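Local atomic coordinates of extracellular matrix-binding protein ebh (Staphylococcus aureus subsp. aureus, PDB entry 4KJM), a protein that probably acts as an adhesin of the staphylococcal cell surface that binds extracellular matrix through its helical FIVAR and GA modules. Residues Q36-S39 with A40-I44; N67-H70 with A71-G74; S93-Q97 with K98-A102. All coordinates share one frame; numbering follows the deposited sequence. Where two conformers were deposited one is given.

Contact 1: Q36-S39 with A40-I44; sequences QAVS and AAETI
Val38 and Glu42, one helical turn apart, carry the side-chain part of this contact, and their side chains run aslant of each other. The branch of valine that touches is CG1, which lies 3.7 Å from Glu42 OE2; a chi1 of 178° sets it anti to the backbone N, which brings this methyl within touch of the carboxylate although the valine CB itself points away from the next turn. The glutamate slants across it: its CG rests 3.4 Å from Val38 O, and the chain beyond CG is extended, which carries the carboxylate past the valine methyl. OE2 is held beyond this stretch by a salt bridge to Lys14. OE1 takes a hydrogen bond from a water that also reaches Ser39 O by a weak bond.

Regular i to i+4 bonding identifies the stretch as part of helix 28-44, in the FIVAR region of the chain; Glu42 N donates to Val38 O at 2.9 Å, and Ala40 N and Ala41 N donate likewise to Gln36 O and Ala37 O. One face of the helix is lined by small or apolar side chains: Ala37 and Ala41 touch Val65 of helix 55-71, while Ala41 also meets Leu7 and Ile11 of helix 2-11.

Thr43 doubles the bond at its turn. Its OG1, placed beside its own backbone N, donates to Ser39 O at 3.2 Å, and Thr43 N donates to the same oxygen at 3.0 Å. The two donors arrive from opposite faces of the carbonyl plane, tilted 33° and 23° from it.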
loop_
_atom_site.group_PDB
_atom_site.type_symbol
_atom_site.label_atom_id
_atom_site.label_comp_id
_atom_site.label_asym_id
_atom_site.label_seq_id
_atom_site.Cartn_x
_atom_site.Cartn_y
_atom_site.Cartn_z
ATOM N N GLN A 36 14.515 -8.762 0.068
ATOM C CA GLN A 36 15.774 -8.851 -0.696
ATOM C C GLN A 36 15.896 -7.728 -1.741
ATOM O O GLN A 36 16.952 -7.118 -1.890
ATOM C CB GLN A 36 15.829 -10.241 -1.331
ATOM C CG GLN A 36 16.009 -11.281 -0.241
ATOM C CD GLN A 36 15.799 -12.726 -0.692
ATOM O OE1 GLN A 36 15.486 -13.623 0.116
ATOM N NE2 GLN A 36 16.002 -12.967 -1.972
ATOM N N ALA A 37 14.773 -7.393 -2.408
ATOM C CA ALA A 37 14.751 -6.295 -3.417
ATOM C C ALA A 37 15.036 -4.939 -2.756
ATOM O O ALA A 37 15.781 -4.104 -3.312
ATOM C CB ALA A 37 13.387 -6.225 -4.140
ATOM N N VAL A 38 14.406 -4.708 -1.584
ATOM C CA VAL A 38 14.636 -3.485 -0.836
ATOM C C VAL A 38 16.118 -3.375 -0.405
ATOM O O VAL A 38 16.705 -2.357 -0.594
ATOM C CB VAL A 38 13.659 -3.311 0.337
ATOM C CG1 VAL A 38 14.002 -2.036 1.093
ATOM C CG2 VAL A 38 12.236 -3.171 -0.161
ATOM N N SER A 39 16.704 -4.457 0.124
ATOM C CA SER A 39 18.100 -4.452 0.510
ATOM C C SER A 39 19.019 -4.172 -0.659
ATOM O O SER A 39 19.999 -3.369 -0.554
ATOM C CB SER A 39 18.499 -5.807 1.125
ATOM O OG SER A 39 17.688 -6.077 2.211
ATOM N N ALA A 40 18.737 -4.809 -1.785
ATOM C CA ALA A 40 19.534 -4.560 -3.027
ATOM C C ALA A 40 19.445 -3.057 -3.484
ATOM O O ALA A 40 20.432 -2.466 -3.886
ATOM C CB ALA A 40 19.116 -5.535 -4.144
ATOM N N ALA A 41 18.259 -2.448 -3.395
ATOM C CA ALA A 41 18.066 -1.076 -3.780
ATOM C C ALA A 41 18.815 -0.191 -2.798
ATOM O O ALA A 41 19.428 0.787 -3.221
ATOM C CB ALA A 41 16.617 -0.691 -3.759
ATOM N N GLU A 42 18.783 -0.548 -1.485
ATOM C CA GLU A 42 19.476 0.237 -0.448
ATOM C C GLU A 42 20.980 0.248 -0.682
ATOM O O GLU A 42 21.665 1.246 -0.429
ATOM C CB GLU A 42 19.133 -0.269 0.961
ATOM C CG GLU A 42 17.740 0.113 1.458
ATOM C CD GLU A 42 17.320 -0.616 2.761
ATOM O OE1 GLU A 42 17.975 -1.601 3.169
ATOM O OE2 GLU A 42 16.312 -0.198 3.377
ATOM N N THR A 43 21.492 -0.866 -1.169
ATOM C CA THR A 43 22.910 -0.989 -1.495
ATOM C C THR A 43 23.282 0.046 -2.563
ATOM O O THR A 43 24.225 0.793 -2.405
ATOM C CB THR A 43 23.232 -2.422 -1.957
ATOM O OG1 THR A 43 23.188 -3.287 -0.829
ATOM C CG2 THR A 43 24.651 -2.505 -2.619
ATOM N N ILE A 44 22.485 0.116 -3.622
ATOM C CA ILE A 44 22.659 1.112 -4.678
ATOM C C ILE A 44 22.533 2.550 -4.164
ATOM O O ILE A 44 23.410 3.370 -4.379
ATOM C CB ILE A 44 21.675 0.852 -5.848
ATOM C CG1 ILE A 44 22.112 -0.419 -6.577
ATOM C CG2 ILE A 44 21.619 2.058 -6.785
ATOM C CD1 ILE A 44 21.005 -1.031 -7.398
HETATM O O HOH W 1 20.655 -3.166 2.748
#

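Contact 2: N67-H70 with A71-G74; sequences NAKH and ALNG. With NA (sodium ion), chain C.
The imidazole of His70 lies oblique to Ala71 N, which is 4.0 Å from His70 CG. With CG anti to the backbone N (chi1 -171°), the ring is carried to a position where its ND1 binds a zinc ion. The other flat groups are peptides. The carbonyl of Lys69 has Leu72 N above its plane, 66° out of it, in a hydrogen bond of 3.2 Å, while a water donates to the same oxygen. Leu72 N makes a second, weak bond to Ala68 O; the i to i+3 bond is thus the stronger of the two, consistent with a 3-10-like turn at the end of helix 55-71. Ala71 N still donates to Asn67 O at 3.0 Å in the regular i to i+4 manner.

Leu72 also packs against this turn, its CG 3.4 Å from Lys69 O, and its side chain reaches Thr17, Asn22 and Phe23. The terminal amine of Lys69 is paired with Asp13.

As the chain leaves the helix, Leu72 takes a polyproline-like backbone conformation (psi 135°). His70 O and Leu72 O both bind the sodium ion, each at 2.4 Å, and three waters are its further ligands here. One of these, at 2.3 Å from sodium, is the water bonded to Lys69 O. Backbone carbonyls at a helix C-terminus carry partial negative charge, so a monovalent cation is probably favoured here without any carboxylate ligand.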
loop_
_atom_site.group_PDB
_atom_site.type_symbol
_atom_site.label_atom_id
_atom_site.label_comp_id
_atom_site.label_asym_id
_atom_site.label_seq_id
_atom_site.Cartn_x
_atom_site.Cartn_y
_atom_site.Cartn_z
ATOM N N ASN A 67 7.980 -5.035 -8.644
ATOM C CA ASN A 67 7.462 -6.365 -8.908
ATOM C C ASN A 67 7.304 -7.139 -7.619
ATOM O O ASN A 67 6.267 -7.815 -7.419
ATOM C CB ASN A 67 8.414 -7.096 -9.880
ATOM C CG ASN A 67 8.296 -6.549 -11.285
ATOM O OD1 ASN A 67 7.304 -5.901 -11.603
ATOM N ND2 ASN A 67 9.266 -6.820 -12.135
ATOM N N ALA A 68 8.280 -7.040 -6.707
ATOM C CA ALA A 68 8.150 -7.783 -5.432
ATOM C C ALA A 68 7.014 -7.237 -4.616
ATOM O O ALA A 68 6.265 -7.982 -3.942
ATOM C CB ALA A 68 9.427 -7.787 -4.613
ATOM N N LYS A 69 6.905 -5.923 -4.580
ATOM C CA LYS A 69 5.855 -5.308 -3.822
ATOM C C LYS A 69 4.446 -5.692 -4.363
ATOM O O LYS A 69 3.530 -6.009 -3.603
ATOM C CB LYS A 69 6.030 -3.790 -3.762
ATOM C CG LYS A 69 5.057 -3.168 -2.772
ATOM C CD LYS A 69 5.163 -1.654 -2.785
ATOM C CE LYS A 69 4.239 -1.055 -1.744
ATOM N NZ LYS A 69 4.585 0.391 -1.610
ATOM N N HIS A 70 4.282 -5.621 -5.675
ATOM C CA HIS A 70 3.021 -5.957 -6.276
ATOM C C HIS A 70 2.638 -7.430 -6.087
ATOM O O HIS A 70 1.453 -7.748 -5.905
ATOM C CB HIS A 70 3.044 -5.623 -7.786
ATOM C CG HIS A 70 1.718 -5.736 -8.418
ATOM N ND1 HIS A 70 0.776 -4.724 -8.355
ATOM C CD2 HIS A 70 1.156 -6.735 -9.145
ATOM C CE1 HIS A 70 -0.303 -5.098 -9.023
ATOM N NE2 HIS A 70 -0.090 -6.303 -9.527
ATOM N N ALA A 71 3.634 -8.292 -5.993
ATOM C CA ALA A 71 3.437 -9.742 -5.797
ATOM C C ALA A 71 2.970 -10.082 -4.367
ATOM O O ALA A 71 2.345 -11.104 -4.170
ATOM C CB ALA A 71 4.692 -10.534 -6.194
ATOM N N LEU A 72 3.151 -9.197 -3.389
ATOM C CA LEU A 72 2.686 -9.502 -2.023
ATOM C C LEU A 72 1.212 -9.789 -2.033
ATOM O O LEU A 72 0.420 -9.097 -2.711
ATOM C CB LEU A 72 2.980 -8.318 -1.093
ATOM C CG LEU A 72 4.446 -7.955 -0.948
ATOM C CD1 LEU A 72 4.552 -6.690 -0.157
ATOM C CD2 LEU A 72 5.150 -9.037 -0.171
ATOM N N ASN A 73 0.808 -10.848 -1.330
ATOM C CA ASN A 73 -0.563 -11.323 -1.436
ATOM C C ASN A 73 -1.277 -11.595 -0.123
ATOM O O ASN A 73 -2.160 -12.441 -0.087
ATOM C CB ASN A 73 -0.575 -12.587 -2.262
ATOM C CG ASN A 73 0.153 -13.728 -1.616
ATOM O OD1 ASN A 73 1.002 -13.554 -0.749
ATOM N ND2 ASN A 73 -0.063 -14.912 -2.181
ATOM N N GLY A 74 -0.889 -10.912 0.950
ATOM C CA GLY A 74 -1.581 -10.972 2.198
ATOM C C GLY A 74 -3.068 -10.724 2.162
ATOM O O GLY A 74 -3.843 -11.421 2.837
HETATM NA NA NA C . -0.365 -7.584 -4.336
HETATM O O HOH W 2 0.779 -5.845 -3.342
HETATM O O HOH W 3 -2.186 -7.758 -2.786
HETATM O O HOH W 4 -1.570 -9.372 -5.557
#

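Contact 3: S93-Q97 with K98-A102; sequences SDLNQ and KQKDA. With ZN (zinc ion), chain M.
A capping box formed by Asn96 and Gln99 opens helix 97-108, in the GA module region of the chain. Asn96 is the N-cap: its OD1 accepts from Gln99 N at 2.8 Å, the donor nitrogen lying almost in line with the side-chain C=O. Reciprocally, Gln99 OE1 accepts from Asn96 N at 2.8 Å with a nearly straight N-H...O angle. The asparagine reaches its target because CG sits between the backbone N and the carbonyl carbon (chi1 65°). Gln99 comes back across it, the two side chains crossing at about a right angle with their amide planes 30° apart. Each amide oxygen thus occupies a backbone N-H at the helix start.

Beyond the box the first turn closes through Lys100 N to Asn96 O, 3.0 Å, and Asp101 N to Gln97 O. Gln97, bent at chi2, sends NE2 over to the carboxylate of Asp101, whose plane is turned 79° from the amide; the bond from Gln97 NE2 to Asp101 OD2, at 3.3 Å, is weak. Lys100 lies along the incoming chain, its CG 3.8 Å from Leu95 CB and its CE 3.4 Å from Leu95 O. The bend at its last torsion directs NZ to the carbonyl oxygens of Ile89, near the end of helix 74-90, and Ala92, in the loop beyond it. In the same loop Asp94 chelates zinc through both carboxylate oxygens, with two waters as further ligands.

Leu95, the buried residue here, touches Leu126 and Asn127 of helix 113-127, and Gln99 also touches Leu126; the start of helix 97-108 thus packs against helix 113-127, while Lys100 reaches back to helix 74-90.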
loop_
_atom_site.group_PDB
_atom_site.type_symbol
_atom_site.label_atom_id
_atom_site.label_comp_id
_atom_site.label_asym_id
_atom_site.label_seq_id
_atom_site.Cartn_x
_atom_site.Cartn_y
_atom_site.Cartn_z
ATOM N N SER A 93 -22.620 -29.555 10.257
ATOM C CA SER A 93 -24.016 -29.964 10.384
ATOM C C SER A 93 -24.587 -29.998 11.788
ATOM O O SER A 93 -25.818 -30.037 11.941
ATOM C CB SER A 93 -24.173 -31.353 9.779
ATOM O OG SER A 93 -23.336 -32.265 10.465
ATOM N N ASP A 94 -23.726 -30.031 12.806
ATOM C CA ASP A 94 -24.190 -30.117 14.176
ATOM C C ASP A 94 -24.382 -28.763 14.845
ATOM O O ASP A 94 -25.023 -28.682 15.901
ATOM C CB ASP A 94 -23.252 -30.998 14.991
ATOM C CG ASP A 94 -23.352 -32.478 14.604
ATOM O OD1 ASP A 94 -24.143 -32.826 13.706
ATOM O OD2 ASP A 94 -22.663 -33.314 15.227
ATOM N N LEU A 95 -23.862 -27.706 14.227
ATOM C CA LEU A 95 -23.987 -26.356 14.783
ATOM C C LEU A 95 -25.370 -25.808 14.533
ATOM O O LEU A 95 -25.947 -26.053 13.489
ATOM C CB LEU A 95 -22.940 -25.420 14.179
ATOM C CG LEU A 95 -21.486 -25.882 14.349
ATOM C CD1 LEU A 95 -20.535 -24.831 13.772
ATOM C CD2 LEU A 95 -21.147 -26.110 15.807
ATOM N N ASN A 96 -25.933 -25.103 15.508
ATOM C CA ASN A 96 -27.213 -24.482 15.274
ATOM C C ASN A 96 -26.972 -23.149 14.582
ATOM O O ASN A 96 -25.830 -22.706 14.419
ATOM C CB ASN A 96 -28.044 -24.346 16.564
ATOM C CG ASN A 96 -27.421 -23.405 17.574
ATOM O OD1 ASN A 96 -26.808 -22.421 17.224
ATOM N ND2 ASN A 96 -27.614 -23.695 18.830
ATOM N N GLN A 97 -28.051 -22.536 14.131
ATOM C CA GLN A 97 -27.969 -21.324 13.347
ATOM C C GLN A 97 -27.293 -20.180 14.083
ATOM O O GLN A 97 -26.554 -19.378 13.482
ATOM C CB GLN A 97 -29.374 -20.904 12.943
ATOM C CG GLN A 97 -29.417 -19.655 12.101
ATOM C CD GLN A 97 -28.702 -19.839 10.772
ATOM O OE1 GLN A 97 -28.527 -20.970 10.266
ATOM N NE2 GLN A 97 -28.276 -18.717 10.187
ATOM N N LYS A 98 -27.591 -20.063 15.368
ATOM C CA LYS A 98 -26.980 -19.041 16.238
ATOM C C LYS A 98 -25.449 -19.164 16.303
ATOM O O LYS A 98 -24.721 -18.180 16.140
ATOM C CB LYS A 98 -27.563 -19.209 17.635
ATOM C CG LYS A 98 -27.416 -18.000 18.530
ATOM C CD LYS A 98 -27.658 -18.383 19.982
ATOM C CE LYS A 98 -27.442 -17.214 20.939
ATOM N NZ LYS A 98 -28.053 -17.454 22.273
ATOM N N GLN A 99 -24.973 -20.380 16.513
ATOM C CA GLN A 99 -23.539 -20.639 16.514
ATOM C C GLN A 99 -22.905 -20.352 15.156
ATOM O O GLN A 99 -21.858 -19.722 15.082
ATOM C CB GLN A 99 -23.250 -22.086 16.898
ATOM C CG GLN A 99 -23.655 -22.424 18.314
ATOM C CD GLN A 99 -23.792 -23.897 18.589
ATOM O OE1 GLN A 99 -24.233 -24.689 17.738
ATOM N NE2 GLN A 99 -23.406 -24.288 19.816
ATOM N N LYS A 100 -23.514 -20.847 14.085
ATOM C CA LYS A 100 -23.000 -20.565 12.755
ATOM C C LYS A 100 -22.892 -19.057 12.475
ATOM O O LYS A 100 -21.857 -18.582 12.024
ATOM C CB LYS A 100 -23.874 -21.229 11.683
ATOM C CG LYS A 100 -23.715 -22.726 11.554
ATOM C CD LYS A 100 -24.726 -23.242 10.523
ATOM C CE LYS A 100 -24.854 -24.756 10.525
ATOM N NZ LYS A 100 -23.991 -25.402 9.512
ATOM N N ASP A 101 -23.944 -18.314 12.783
ATOM C CA ASP A 101 -23.957 -16.870 12.634
ATOM C C ASP A 101 -22.828 -16.188 13.409
ATOM O O ASP A 101 -22.143 -15.295 12.902
ATOM C CB ASP A 101 -25.308 -16.310 13.088
ATOM C CG ASP A 101 -26.416 -16.590 12.101
ATOM O OD1 ASP A 101 -26.082 -16.996 10.962
ATOM O OD2 ASP A 101 -27.632 -16.420 12.441
ATOM N N ALA A 102 -22.580 -16.636 14.625
ATOM C CA ALA A 102 -21.564 -15.991 15.448
ATOM C C ALA A 102 -20.173 -16.246 14.887
ATOM O O ALA A 102 -19.330 -15.334 14.833
ATOM C CB ALA A 102 -21.637 -16.487 16.886
HETATM ZN ZN ZN M . -23.198 -35.159 14.081
HETATM O O HOH W 5 -21.258 -35.274 14.558
HETATM O O HOH W 6 -23.246 -35.912 12.233
#

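Contacts 1 and 2 belong to the FIVAR region and touch through the methyls of Ala37 and Ala68, on helices 28-44 and 55-71, which follow each other in the chain. Contact 3 lies in the GA module, its centre about 50 Å from that of contact 1 and about 36 Å from that of contact 2. Both FIVAR contacts are partly buried, whereas contact 3 is largely on the surface. Their chemistry follows position along a helix: in the second half of helix 28-44, contact 1 joins regular backbone bonds to a valine-glutamate contact and a threonine hydroxyl; at a C-terminal end, contact 2 offers carbonyls to sodium; at an N-terminal start, contact 3 uses side-chain amides as acceptors.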